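Long-range contacts in ATP-dependent 6-phosphofructokinase subunit beta (Saccharomyces cerevisiae, PDB 3O8O), which catalyses the ATP-dependent phosphorylation of fructose 6-phosphate to fructose 1,6-bisphosphate, the first committing step of glycolysis: residues Gly17-Val22 with Arg63-Glu68; Tyr298-Ala303 with Leu581-Gln586; Thr184-Ser189 with Gly244-Ile249. All coordinates share one frame; numbering follows the deposited sequence.

Interaction 1 of 3, residues Gly17-Val22 with Arg63-Glu68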
ATOM      1  N   GLY B  17      -1.701 -12.124 -40.165  1.00 65.17           N
ATOM      2  CA  GLY B  17      -1.713 -10.677 -40.125  1.00 65.92           C
ATOM      3  C   GLY B  17      -2.689 -10.064 -41.095  1.00 66.98           C
ATOM      4  O   GLY B  17      -2.918  -8.861 -41.061  1.00 66.12           O
ATOM      5  N   MET B  18      -3.268 -10.871 -41.974  1.00 75.32           N
ATOM      6  CA  MET B  18      -4.228 -10.327 -42.920  1.00 75.32           C
ATOM      7  C   MET B  18      -5.437  -9.804 -42.160  1.00 74.51           C
ATOM      8  O   MET B  18      -5.981  -8.749 -42.503  1.00 74.76           O
ATOM      9  CB  MET B  18      -4.656 -11.387 -43.932  1.00 73.02           C
ATOM     10  CG  MET B  18      -3.509 -11.875 -44.786  1.00 74.92           C
ATOM     11  SD  MET B  18      -3.996 -12.881 -46.203  1.00 76.56           S
ATOM     12  CE  MET B  18      -3.223 -11.978 -47.479  1.00 76.08           C
ATOM     13  N   ASN B  19      -5.844 -10.534 -41.120  1.00 49.85           N
ATOM     14  CA  ASN B  19      -6.985 -10.133 -40.303  1.00 47.74           C
ATOM     15  C   ASN B  19      -6.736  -8.785 -39.642  1.00 48.16           C
ATOM     16  O   ASN B  19      -7.645  -7.967 -39.544  1.00 47.72           O
ATOM     17  CB  ASN B  19      -7.269 -11.166 -39.227  1.00 47.72           C
ATOM     18  CG  ASN B  19      -7.996 -12.376 -39.755  1.00 45.97           C
ATOM     19  OD1 ASN B  19      -8.888 -12.249 -40.582  1.00 44.62           O
ATOM     20  ND2 ASN B  19      -7.640 -13.558 -39.255  1.00 44.24           N
ATOM     21  N   SER B  20      -5.514  -8.555 -39.175  1.00 58.46           N
ATOM     22  CA  SER B  20      -5.208  -7.273 -38.576  1.00 59.00           C
ATOM     23  C   SER B  20      -5.329  -6.241 -39.673  1.00 59.08           C
ATOM     24  O   SER B  20      -5.772  -5.114 -39.416  1.00 61.13           O
ATOM     25  CB  SER B  20      -3.797  -7.246 -38.002  1.00 68.08           C
ATOM     26  OG  SER B  20      -3.690  -8.172 -36.945  1.00 68.49           O
ATOM     27  N   ASN B  21      -4.953  -6.627 -40.898  1.00 58.75           N
ATOM     28  CA  ASN B  21      -5.028  -5.719 -42.049  1.00 57.68           C
ATOM     29  C   ASN B  21      -6.498  -5.403 -42.352  1.00 56.93           C
ATOM     30  O   ASN B  21      -6.925  -4.243 -42.394  1.00 57.23           O
ATOM     31  CB  ASN B  21      -4.346  -6.338 -43.285  1.00 52.73           C
ATOM     32  CG  ASN B  21      -3.967  -5.289 -44.328  1.00 53.32           C
ATOM     33  OD1 ASN B  21      -3.248  -4.332 -44.019  1.00 54.02           O
ATOM     34  ND2 ASN B  21      -4.446  -5.459 -45.558  1.00 52.36           N
ATOM     35  N   VAL B  22      -7.279  -6.442 -42.558  1.00 70.29           N
ATOM     36  CA  VAL B  22      -8.682  -6.240 -42.820  1.00 69.35           C
ATOM     37  C   VAL B  22      -9.278  -5.343 -41.727  1.00 69.29           C
ATOM     38  O   VAL B  22      -9.921  -4.339 -42.012  1.00 69.22           O
ATOM     39  CB  VAL B  22      -9.420  -7.593 -42.854  1.00 44.07           C
ATOM     40  CG1 VAL B  22     -10.901  -7.393 -42.902  1.00 43.22           C
ATOM     41  CG2 VAL B  22      -8.990  -8.366 -44.058  1.00 44.11           C
ATOM     42  N   ARG B  63     -14.251  -6.967 -34.718  1.00 52.37           N
ATOM     43  CA  ARG B  63     -13.913  -7.000 -33.307  1.00 51.17           C
ATOM     44  C   ARG B  63     -13.112  -8.253 -32.979  1.00 51.63           C
ATOM     45  O   ARG B  63     -13.492  -9.352 -33.349  1.00 51.17           O
ATOM     46  CB  ARG B  63     -15.208  -6.893 -32.489  1.00 34.83           C
ATOM     47  CG  ARG B  63     -15.357  -7.832 -31.321  1.00 34.72           C
ATOM     48  CD  ARG B  63     -16.762  -7.711 -30.690  1.00 33.71           C
ATOM     49  NE  ARG B  63     -17.817  -8.021 -31.645  1.00 34.11           N
ATOM     50  CZ  ARG B  63     -18.838  -8.853 -31.418  1.00 34.77           C
ATOM     51  NH1 ARG B  63     -18.977  -9.485 -30.253  1.00 35.87           N
ATOM     52  NH2 ARG B  63     -19.731  -9.070 -32.377  1.00 34.69           N
ATOM     53  N   GLY B  64     -11.965  -8.059 -32.334  1.00 56.31           N
ATOM     54  CA  GLY B  64     -11.105  -9.166 -31.949  1.00 56.62           C
ATOM     55  C   GLY B  64     -10.274  -9.813 -33.047  1.00 56.77           C
ATOM     56  O   GLY B  64      -9.517 -10.757 -32.809  1.00 56.30           O
ATOM     57  N   TRP B  65     -10.397  -9.309 -34.258  1.00 60.77           N
ATOM     58  CA  TRP B  65      -9.670  -9.883 -35.374  1.00 60.22           C
ATOM     59  C   TRP B  65      -8.152  -9.879 -35.318  1.00 60.05           C
ATOM     60  O   TRP B  65      -7.515 -10.812 -35.805  1.00 61.19           O
ATOM     61  CB  TRP B  65     -10.135  -9.212 -36.646  1.00 47.13           C
ATOM     62  CG  TRP B  65     -11.434  -9.737 -37.047  1.00 46.46           C
ATOM     63  CD1 TRP B  65     -12.423 -10.171 -36.223  1.00 46.34           C
ATOM     64  CD2 TRP B  65     -11.910  -9.900 -38.381  1.00 46.15           C
ATOM     65  NE1 TRP B  65     -13.494 -10.600 -36.960  1.00 45.99           N
ATOM     66  CE2 TRP B  65     -13.207 -10.443 -38.292  1.00 46.20           C
ATOM     67  CE3 TRP B  65     -11.368  -9.643 -39.643  1.00 44.92           C
ATOM     68  CZ2 TRP B  65     -13.973 -10.733 -39.421  1.00 45.80           C
ATOM     69  CZ3 TRP B  65     -12.117  -9.931 -40.753  1.00 44.29           C
ATOM     70  CH2 TRP B  65     -13.410 -10.474 -40.642  1.00 45.62           C
ATOM     71  N   SER B  66      -7.573  -8.842 -34.731  1.00 51.30           N
ATOM     72  CA  SER B  66      -6.126  -8.737 -34.642  1.00 50.22           C
ATOM     73  C   SER B  66      -5.487  -9.978 -34.014  1.00 49.37           C
ATOM     74  O   SER B  66      -4.278 -10.182 -34.110  1.00 48.91           O
ATOM     75  CB  SER B  66      -5.752  -7.505 -33.829  1.00 61.16           C
ATOM     76  OG  SER B  66      -4.708  -6.800 -34.469  1.00 62.35           O
ATOM     77  N   ALA B  67      -6.296 -10.818 -33.383  1.00 43.44           N
ATOM     78  CA  ALA B  67      -5.763 -12.006 -32.738  1.00 42.71           C
ATOM     79  C   ALA B  67      -6.189 -13.332 -33.377  1.00 42.06           C
ATOM     80  O   ALA B  67      -6.191 -14.366 -32.721  1.00 40.05           O
ATOM     81  CB  ALA B  67      -6.141 -11.996 -31.276  1.00 37.22           C
ATOM     82  N   GLU B  68      -6.520 -13.316 -34.661  1.00 42.91           N
ATOM     83  CA  GLU B  68      -6.926 -14.534 -35.328  1.00 44.73           C
ATOM     84  C   GLU B  68      -6.113 -14.822 -36.585  1.00 46.17           C
ATOM     85  O   GLU B  68      -5.798 -13.918 -37.359  1.00 46.29           O
ATOM     86  CB  GLU B  68      -8.388 -14.423 -35.680  1.00 64.60           C
ATOM     87  CG  GLU B  68      -9.229 -14.212 -34.482  1.00 66.42           C
ATOM     88  CD  GLU B  68     -10.687 -14.245 -34.803  1.00 68.12           C
ATOM     89  OE1 GLU B  68     -11.094 -15.072 -35.642  1.00 68.30           O
ATOM     90  OE2 GLU B  68     -11.431 -13.454 -34.200  1.00 70.08           O
TER

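Interaction 2 of 3, residues Tyr298-Ala303 with Leu581-Gln586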
ATOM      1  N   TYR B 298       4.806  -7.880 -34.255  1.00 59.15           N
ATOM      2  CA  TYR B 298       5.298  -7.065 -35.348  1.00 60.79           C
ATOM      3  C   TYR B 298       4.299  -7.094 -36.509  1.00 61.42           C
ATOM      4  O   TYR B 298       3.923  -6.047 -37.035  1.00 62.25           O
ATOM      5  CB  TYR B 298       6.664  -7.559 -35.814  1.00 53.75           C
ATOM      6  CG  TYR B 298       7.273  -6.705 -36.903  1.00 54.91           C
ATOM      7  CD1 TYR B 298       7.910  -5.507 -36.591  1.00 54.63           C
ATOM      8  CD2 TYR B 298       7.168  -7.069 -38.256  1.00 55.19           C
ATOM      9  CE1 TYR B 298       8.432  -4.678 -37.595  1.00 55.20           C
ATOM     10  CE2 TYR B 298       7.687  -6.237 -39.278  1.00 55.09           C
ATOM     11  CZ  TYR B 298       8.316  -5.037 -38.934  1.00 55.39           C
ATOM     12  OH  TYR B 298       8.798  -4.166 -39.888  1.00 54.59           O
ATOM     13  N   ASP B 299       3.848  -8.279 -36.901  1.00 67.32           N
ATOM     14  CA  ASP B 299       2.906  -8.349 -38.005  1.00 67.17           C
ATOM     15  C   ASP B 299       1.610  -7.637 -37.696  1.00 67.27           C
ATOM     16  O   ASP B 299       1.135  -6.851 -38.508  1.00 67.51           O
ATOM     17  CB  ASP B 299       2.626  -9.791 -38.429  1.00 60.34           C
ATOM     18  CG  ASP B 299       3.698 -10.337 -39.356  1.00 59.87           C
ATOM     19  OD1 ASP B 299       4.228  -9.580 -40.200  1.00 60.77           O
ATOM     20  OD2 ASP B 299       4.008 -11.533 -39.245  1.00 59.58           O
ATOM     21  N   ARG B 300       1.026  -7.887 -36.534  1.00 77.99           N
ATOM     22  CA  ARG B 300      -0.206  -7.186 -36.215  1.00 77.30           C
ATOM     23  C   ARG B 300       0.010  -5.684 -36.391  1.00 77.68           C
ATOM     24  O   ARG B 300      -0.705  -5.039 -37.158  1.00 78.61           O
ATOM     25  CB  ARG B 300      -0.640  -7.464 -34.782  1.00 44.13           C
ATOM     26  CG  ARG B 300      -1.016  -8.880 -34.523  1.00 42.55           C
ATOM     27  CD  ARG B 300      -1.632  -9.030 -33.156  1.00 42.44           C
ATOM     28  NE  ARG B 300      -1.576 -10.423 -32.728  1.00 42.05           N
ATOM     29  CZ  ARG B 300      -2.236 -10.925 -31.692  1.00 42.43           C
ATOM     30  NH1 ARG B 300      -3.025 -10.156 -30.950  1.00 43.51           N
ATOM     31  NH2 ARG B 300      -2.104 -12.204 -31.404  1.00 42.29           N
ATOM     32  N   ILE B 301       1.008  -5.137 -35.698  1.00 50.39           N
ATOM     33  CA  ILE B 301       1.300  -3.711 -35.762  1.00 49.56           C
ATOM     34  C   ILE B 301       1.602  -3.217 -37.171  1.00 50.24           C
ATOM     35  O   ILE B 301       1.206  -2.113 -37.563  1.00 50.63           O
ATOM     36  CB  ILE B 301       2.469  -3.360 -34.835  1.00 33.43           C
ATOM     37  CG1 ILE B 301       2.124  -3.811 -33.412  1.00 33.43           C
ATOM     38  CG2 ILE B 301       2.722  -1.847 -34.857  1.00 33.43           C
ATOM     39  CD1 ILE B 301       3.270  -3.707 -32.405  1.00 58.66           C
ATOM     40  N   LEU B 302       2.297  -4.037 -37.943  1.00 46.27           N
ATOM     41  CA  LEU B 302       2.623  -3.644 -39.303  1.00 47.11           C
ATOM     42  C   LEU B 302       1.357  -3.599 -40.139  1.00 47.84           C
ATOM     43  O   LEU B 302       1.051  -2.604 -40.775  1.00 47.98           O
ATOM     44  CB  LEU B 302       3.611  -4.632 -39.937  1.00 56.11           C
ATOM     45  CG  LEU B 302       3.872  -4.394 -41.430  1.00 55.88           C
ATOM     46  CD1 LEU B 302       4.428  -2.990 -41.650  1.00 56.01           C
ATOM     47  CD2 LEU B 302       4.831  -5.426 -41.931  1.00 55.97           C
ATOM     48  N   ALA B 303       0.618  -4.692 -40.131  1.00 62.78           N
ATOM     49  CA  ALA B 303      -0.613  -4.774 -40.896  1.00 64.96           C
ATOM     50  C   ALA B 303      -1.650  -3.748 -40.442  1.00 66.64           C
ATOM     51  O   ALA B 303      -2.481  -3.307 -41.226  1.00 68.01           O
ATOM     52  CB  ALA B 303      -1.181  -6.175 -40.791  1.00 40.72           C
ATOM     53  N   LEU B 581      -1.931  -1.279 -29.169  1.00 43.84           N
ATOM     54  CA  LEU B 581      -2.266  -1.282 -30.579  1.00 42.38           C
ATOM     55  C   LEU B 581      -2.413  -2.702 -31.106  1.00 43.10           C
ATOM     56  O   LEU B 581      -3.319  -2.975 -31.888  1.00 43.26           O
ATOM     57  CB  LEU B 581      -1.200  -0.546 -31.386  1.00 39.58           C
ATOM     58  CG  LEU B 581      -1.501  -0.277 -32.860  1.00 39.57           C
ATOM     59  CD1 LEU B 581      -2.489   0.843 -32.939  1.00 39.76           C
ATOM     60  CD2 LEU B 581      -0.248   0.121 -33.601  1.00 39.04           C
ATOM     61  N   ALA B 582      -1.536  -3.603 -30.660  1.00 48.70           N
ATOM     62  CA  ALA B 582      -1.536  -4.987 -31.112  1.00 48.06           C
ATOM     63  C   ALA B 582      -2.681  -5.872 -30.641  1.00 48.94           C
ATOM     64  O   ALA B 582      -2.958  -6.913 -31.246  1.00 48.32           O
ATOM     65  CB  ALA B 582      -0.251  -5.619 -30.743  1.00 26.59           C
ATOM     66  N   VAL B 583      -3.336  -5.495 -29.553  1.00 45.80           N
ATOM     67  CA  VAL B 583      -4.450  -6.310 -29.080  1.00 45.17           C
ATOM     68  C   VAL B 583      -5.734  -5.526 -29.164  1.00 44.70           C
ATOM     69  O   VAL B 583      -6.782  -6.005 -28.761  1.00 44.41           O
ATOM     70  CB  VAL B 583      -4.273  -6.761 -27.627  1.00 39.74           C
ATOM     71  CG1 VAL B 583      -3.089  -7.688 -27.524  1.00 39.56           C
ATOM     72  CG2 VAL B 583      -4.090  -5.545 -26.713  1.00 39.64           C
ATOM     73  N   GLY B 584      -5.653  -4.313 -29.689  1.00 47.01           N
ATOM     74  CA  GLY B 584      -6.846  -3.497 -29.796  1.00 47.51           C
ATOM     75  C   GLY B 584      -7.363  -3.037 -28.449  1.00 47.75           C
ATOM     76  O   GLY B 584      -8.560  -2.979 -28.237  1.00 47.83           O
ATOM     77  N   ALA B 585      -6.469  -2.700 -27.530  1.00 42.30           N
ATOM     78  CA  ALA B 585      -6.901  -2.259 -26.211  1.00 42.76           C
ATOM     79  C   ALA B 585      -7.783  -1.033 -26.385  1.00 42.70           C
ATOM     80  O   ALA B 585      -7.517  -0.170 -27.209  1.00 42.32           O
ATOM     81  CB  ALA B 585      -5.692  -1.925 -25.331  1.00 50.52           C
ATOM     82  N   GLN B 586      -8.836  -0.973 -25.596  1.00 46.58           N
ATOM     83  CA  GLN B 586      -9.764   0.119 -25.665  1.00 47.57           C
ATOM     84  C   GLN B 586      -9.089   1.349 -25.101  1.00 47.48           C
ATOM     85  O   GLN B 586      -9.056   2.412 -25.728  1.00 46.89           O
ATOM     86  CB  GLN B 586     -11.009  -0.239 -24.863  1.00 66.39           C
ATOM     87  CG  GLN B 586     -12.089   0.814 -24.884  1.00 69.23           C
ATOM     88  CD  GLN B 586     -12.548   1.147 -26.286  1.00 69.72           C
ATOM     89  OE1 GLN B 586     -11.887   1.893 -27.021  1.00 68.50           O
ATOM     90  NE2 GLN B 586     -13.691   0.591 -26.669  1.00 70.18           N
TER

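Interaction 3 of 3, residues Thr184-Ser189 with Gly244-Ile249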
ATOM      1  N   THR B 184      15.275 -33.068 -29.280  1.00 54.44           N
ATOM      2  CA  THR B 184      15.361 -34.504 -29.448  1.00 53.16           C
ATOM      3  C   THR B 184      16.675 -34.786 -30.194  1.00 53.29           C
ATOM      4  O   THR B 184      17.338 -35.812 -29.969  1.00 51.98           O
ATOM      5  CB  THR B 184      14.158 -35.017 -30.204  1.00 43.43           C
ATOM      6  OG1 THR B 184      14.257 -36.444 -30.355  1.00 44.51           O
ATOM      7  CG2 THR B 184      14.039 -34.277 -31.534  1.00 41.99           C
ATOM      8  N   ALA B 185      17.067 -33.841 -31.047  1.00 81.12           N
ATOM      9  CA  ALA B 185      18.314 -33.960 -31.793  1.00 80.66           C
ATOM     10  C   ALA B 185      19.466 -34.048 -30.817  1.00 80.19           C
ATOM     11  O   ALA B 185      20.359 -34.853 -30.979  1.00 80.42           O
ATOM     12  CB  ALA B 185      18.516 -32.762 -32.693  1.00 64.78           C
ATOM     13  N   ASN B 186      19.449 -33.202 -29.803  1.00 59.31           N
ATOM     14  CA  ASN B 186      20.497 -33.191 -28.785  1.00 58.36           C
ATOM     15  C   ASN B 186      20.540 -34.491 -27.965  1.00 58.66           C
ATOM     16  O   ASN B 186      21.585 -34.876 -27.457  1.00 57.91           O
ATOM     17  CB  ASN B 186      20.267 -32.017 -27.846  1.00 75.84           C
ATOM     18  CG  ASN B 186      21.400 -31.815 -26.882  1.00 75.43           C
ATOM     19  OD1 ASN B 186      22.303 -31.023 -27.135  1.00 75.20           O
ATOM     20  ND2 ASN B 186      21.370 -32.538 -25.767  1.00 75.30           N
ATOM     21  N   SER B 187      19.399 -35.152 -27.824  1.00 54.61           N
ATOM     22  CA  SER B 187      19.343 -36.387 -27.064  1.00 54.94           C
ATOM     23  C   SER B 187      20.131 -37.463 -27.774  1.00 55.41           C
ATOM     24  O   SER B 187      20.842 -38.223 -27.139  1.00 55.63           O
ATOM     25  CB  SER B 187      17.890 -36.871 -26.891  1.00 74.19           C
ATOM     26  OG  SER B 187      17.183 -36.119 -25.923  1.00 74.17           O
ATOM     27  N   HIS B 188      19.986 -37.526 -29.095  1.00 66.05           N
ATOM     28  CA  HIS B 188      20.660 -38.534 -29.907  1.00 67.16           C
ATOM     29  C   HIS B 188      21.855 -37.995 -30.703  1.00 67.44           C
ATOM     30  O   HIS B 188      22.374 -38.672 -31.588  1.00 66.79           O
ATOM     31  CB  HIS B 188      19.651 -39.137 -30.867  1.00 67.50           C
ATOM     32  CG  HIS B 188      18.525 -39.843 -30.190  1.00 68.79           C
ATOM     33  ND1 HIS B 188      17.754 -39.255 -29.216  1.00 69.61           N
ATOM     34  CD2 HIS B 188      18.007 -41.079 -30.381  1.00 69.68           C
ATOM     35  CE1 HIS B 188      16.805 -40.094 -28.837  1.00 69.33           C
ATOM     36  NE2 HIS B 188      16.936 -41.209 -29.529  1.00 69.08           N
ATOM     37  N   SER B 189      22.296 -36.784 -30.371  1.00 57.92           N
ATOM     38  CA  SER B 189      23.392 -36.117 -31.079  1.00 57.53           C
ATOM     39  C   SER B 189      23.246 -36.318 -32.581  1.00 57.43           C
ATOM     40  O   SER B 189      24.213 -36.627 -33.270  1.00 57.98           O
ATOM     41  CB  SER B 189      24.725 -36.655 -30.605  1.00 66.03           C
ATOM     42  OG  SER B 189      24.895 -36.376 -29.230  1.00 65.28           O
ATOM     43  N   GLY B 244      32.459 -30.538 -30.175  1.00 81.04           N
ATOM     44  CA  GLY B 244      31.481 -30.589 -29.101  1.00 81.04           C
ATOM     45  C   GLY B 244      30.005 -30.592 -29.460  1.00 81.04           C
ATOM     46  O   GLY B 244      29.241 -31.426 -28.943  1.00 81.04           O
ATOM     47  N   LYS B 245      29.589 -29.667 -30.328  1.00 59.43           N
ATOM     48  CA  LYS B 245      28.195 -29.589 -30.710  1.00 57.32           C
ATOM     49  C   LYS B 245      27.604 -30.973 -30.997  1.00 56.92           C
ATOM     50  O   LYS B 245      28.020 -31.627 -31.935  1.00 56.76           O
ATOM     51  CB  LYS B 245      28.052 -28.680 -31.917  1.00 63.41           C
ATOM     52  CG  LYS B 245      26.597 -28.349 -32.254  1.00 61.85           C
ATOM     53  CD  LYS B 245      26.532 -27.113 -33.122  1.00 61.01           C
ATOM     54  CE  LYS B 245      25.184 -26.971 -33.773  1.00 60.71           C
ATOM     55  NZ  LYS B 245      25.259 -25.897 -34.807  1.00 59.71           N
ATOM     56  N   ARG B 246      26.648 -31.409 -30.173  1.00 66.84           N
ATOM     57  CA  ARG B 246      26.006 -32.714 -30.314  1.00 67.24           C
ATOM     58  C   ARG B 246      25.007 -32.793 -31.449  1.00 68.74           C
ATOM     59  O   ARG B 246      24.678 -33.880 -31.931  1.00 70.06           O
ATOM     60  CB  ARG B 246      25.246 -33.066 -29.050  1.00 56.36           C
ATOM     61  CG  ARG B 246      26.083 -33.147 -27.795  1.00 53.04           C
ATOM     62  CD  ARG B 246      25.213 -33.578 -26.590  1.00 51.93           C
ATOM     63  NE  ARG B 246      24.383 -34.733 -26.885  1.00 49.58           N
ATOM     64  CZ  ARG B 246      24.425 -35.854 -26.194  1.00 49.03           C
ATOM     65  NH1 ARG B 246      25.255 -35.951 -25.183  1.00 48.15           N
ATOM     66  NH2 ARG B 246      23.641 -36.872 -26.517  1.00 49.82           N
ATOM     67  N   THR B 247      24.512 -31.637 -31.863  1.00 78.36           N
ATOM     68  CA  THR B 247      23.497 -31.571 -32.903  1.00 78.89           C
ATOM     69  C   THR B 247      23.970 -30.897 -34.171  1.00 79.02           C
ATOM     70  O   THR B 247      24.896 -30.086 -34.154  1.00 78.92           O
ATOM     71  CB  THR B 247      22.252 -30.769 -32.414  1.00 81.28           C
ATOM     72  OG1 THR B 247      22.685 -29.524 -31.828  1.00 81.28           O
ATOM     73  CG2 THR B 247      21.420 -31.581 -31.404  1.00 81.28           C
ATOM     74  N   THR B 248      23.298 -31.232 -35.269  1.00 78.71           N
ATOM     75  CA  THR B 248      23.583 -30.640 -36.574  1.00 77.87           C
ATOM     76  C   THR B 248      22.238 -30.297 -37.243  1.00 77.44           C
ATOM     77  O   THR B 248      21.410 -31.156 -37.567  1.00 77.58           O
ATOM     78  CB  THR B 248      24.461 -31.585 -37.446  1.00 72.85           C
ATOM     79  OG1 THR B 248      25.784 -31.626 -36.895  1.00 72.01           O
ATOM     80  CG2 THR B 248      24.557 -31.086 -38.874  1.00 72.13           C
ATOM     81  N   ILE B 249      22.031 -28.998 -37.405  1.00 52.07           N
ATOM     82  CA  ILE B 249      20.810 -28.459 -37.972  1.00 50.91           C
ATOM     83  C   ILE B 249      21.201 -27.678 -39.204  1.00 50.53           C
ATOM     84  O   ILE B 249      21.919 -26.668 -39.116  1.00 48.96           O
ATOM     85  CB  ILE B 249      20.080 -27.479 -36.952  1.00 49.01           C
ATOM     86  CG1 ILE B 249      19.732 -28.222 -35.665  1.00 49.01           C
ATOM     87  CG2 ILE B 249      18.768 -26.936 -37.555  1.00 49.01           C
ATOM     88  CD1 ILE B 249      18.817 -29.385 -35.906  1.00 57.10           C
TER

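Interaction 1 of 3, residues Gly17-Val22 with Arg63-Glu68
Asn-19, in the first turn of helix 18-32, reaches across to Trp-65 and Glu-68 in the loop that follows strand 54-57. Its CB rests against the backbone of that loop, 3.4 Å from Trp-65 O. With CG turned to the side opposite the carbonyl carbon (chi1 -78°), the amide leaves the helix toward the loop and its two ends do different work. ND2 donates a nearly straight hydrogen bond to Glu-68 O (2.7 Å, 171° at the hydrogen). The acceptor lies in the plane of the asparagine amide, whereas ND2 stands well above the plane of the Glu-68 carbonyl. OD1 faces the indole obliquely, 3.7 Å from Trp-65 CE3, with amide and ring planes 69° apart, and it also accepts a hydrogen bond from the backbone N of Asn-72. Asparagine suits this place because one short side chain offers both a donor and an acceptor to the loop and fixes its own rotation by using both.

One turn on, Val-22 presents the apolar complement: its CG1 meets Trp-65 CZ3 at 3.5 Å, one methyl of the branched valine approaching the benzene ring of the indole obliquely. On another side of the helix Ser-20 OG and Ser-66 OG share a hydrogen bond of 3.0 Å, small polar groups that let the backbones come close. Gly-17 holds the N-cap position of this helix, which connects the parallel neighbouring strands 5-11 and 35-39, a beta-alpha-beta crossover at the start of the N-terminal phosphofructokinase domain.

Interaction 2 of 3, residues Tyr298-Ala303 with Leu581-Gln586
Ile-301 and Arg-300, on helix 297-316 of the N-terminal catalytic domain, meet the last turn of helix 574-583 in the C-terminal regulatory domain. This is a buried helix-to-helix contact between the two phosphofructokinase domains of one chain. The close-fitting part is apolar. Ile-301 spreads its two branches over two neighbours: CG2, placed opposite the backbone N, lies 3.8 Å from Leu-581 CD2, while CG1 meets Ala-582 CB at 4.0 Å. A beta-branched residue can face both at once, and the small side chain of Ala-582 lets the helices approach to 5.6 Å between Ile-301 CA and Ala-582 CA. Leu-541 of helix 537-558 also packs on Ile-301.

Toward the helix end the fit loosens. Val-583 contributes little across the contact, coming within 4.2 Å of Arg-300 NH1 only through CG1, and turns more to helix 537-558. At Gly-584, where phi becomes positive, the chain leaves the helix and moves away from helix 297-316; this glycine is partly exposed.

Between these regions runs the aliphatic chain of Arg-300, extended from CG to NE. A long arginine fits here because its head can satisfy several acceptors in a buried setting: NE bonds to Ala-295 O, and NH2 forms a salt bridge with Asp-549. The carbonyls at a helix C-terminus probably make a favourable electrostatic setting for the positive charge. The remaining nitrogen, Arg-300 NH1, donates to Ala-582 O over 3.3 Å at 165°, with the oxygen at the guanidinium edge and the donor tilted 33° from the carbonyl plane.

Interaction 3 of 3, residues Thr184-Ser189 with Gly244-Ile249
The carbonyl oxygen of Asn-186 faces two nitrogens of the Arg-246 guanidinium. NE gives it a hydrogen bond of 2.9 Å that is weak, bent to 124° at the hydrogen, while NH2 of Arg-246 lies 3.0 Å from the same oxygen. The head arrives there because the arginine chain, extended at chi2, bends at chi3 (48°) and folds back toward the end of helix 167-187, whose carbonyls would be expected to attract a positive group. Ser-189 OG sits over one face of the guanidinium, 3.1 Å from Arg-246 CZ, a place that a small side chain can occupy. The Asn-186 side chain crosses that of Arg-246 at about a right angle.

The strongest polar partner of Arg-246 lies outside the two segments: its NH1 forms a salt bridge with an acidic side chain of a neighbouring subunit. A leucine here would probably leave that acidic group without its counter-charge and Asn-186 O without this donor.

Thr-247 divides its two branches by chemistry. The methyl CG2 packs against Ala-185 CB, a small side chain suited to a close approach, and OG1 hydrogen-bonds to Glu-182 on the same helix.

Arg-190, next in the chain after Ser-189, binds fructose 6-phosphate in a site shared with subunit alpha, so the contact lies beside that substrate site. Beyond Thr-247 the chain enters strand 248-253, between strands 216-218 and 191-196 of a parallel four-stranded sheet. Thr-248 makes backbone hydrogen bonds with Arg-190 and Phe-192, and Ile-249 packs on Ile-178, joining the C-terminal end of helix 167-187 to the strand's start.

How the interactions relate
Interactions 1 and 2 are buried neighbours, their centres 8 Å apart, and meet through helix 297-316: Arg-300 of interaction 2 packs on Ser-20, Ser-66 and Ala-67 of interaction 1, and Ala-303 touches Gly-17. Together they run from the first helix of the catalytic domain through helix 297-316 to the regulatory domain. Interaction 1 ties a loop to a helix within one domain by mixed polar and apolar contacts, whereas interaction 2 joins two domains mainly by aliphatic side chains and one arginine. Interaction 3, its centre about 38 Å from that of interaction 2, is only partly buried and lies where another subunit approaches, so its arginine bridges chains rather than domains.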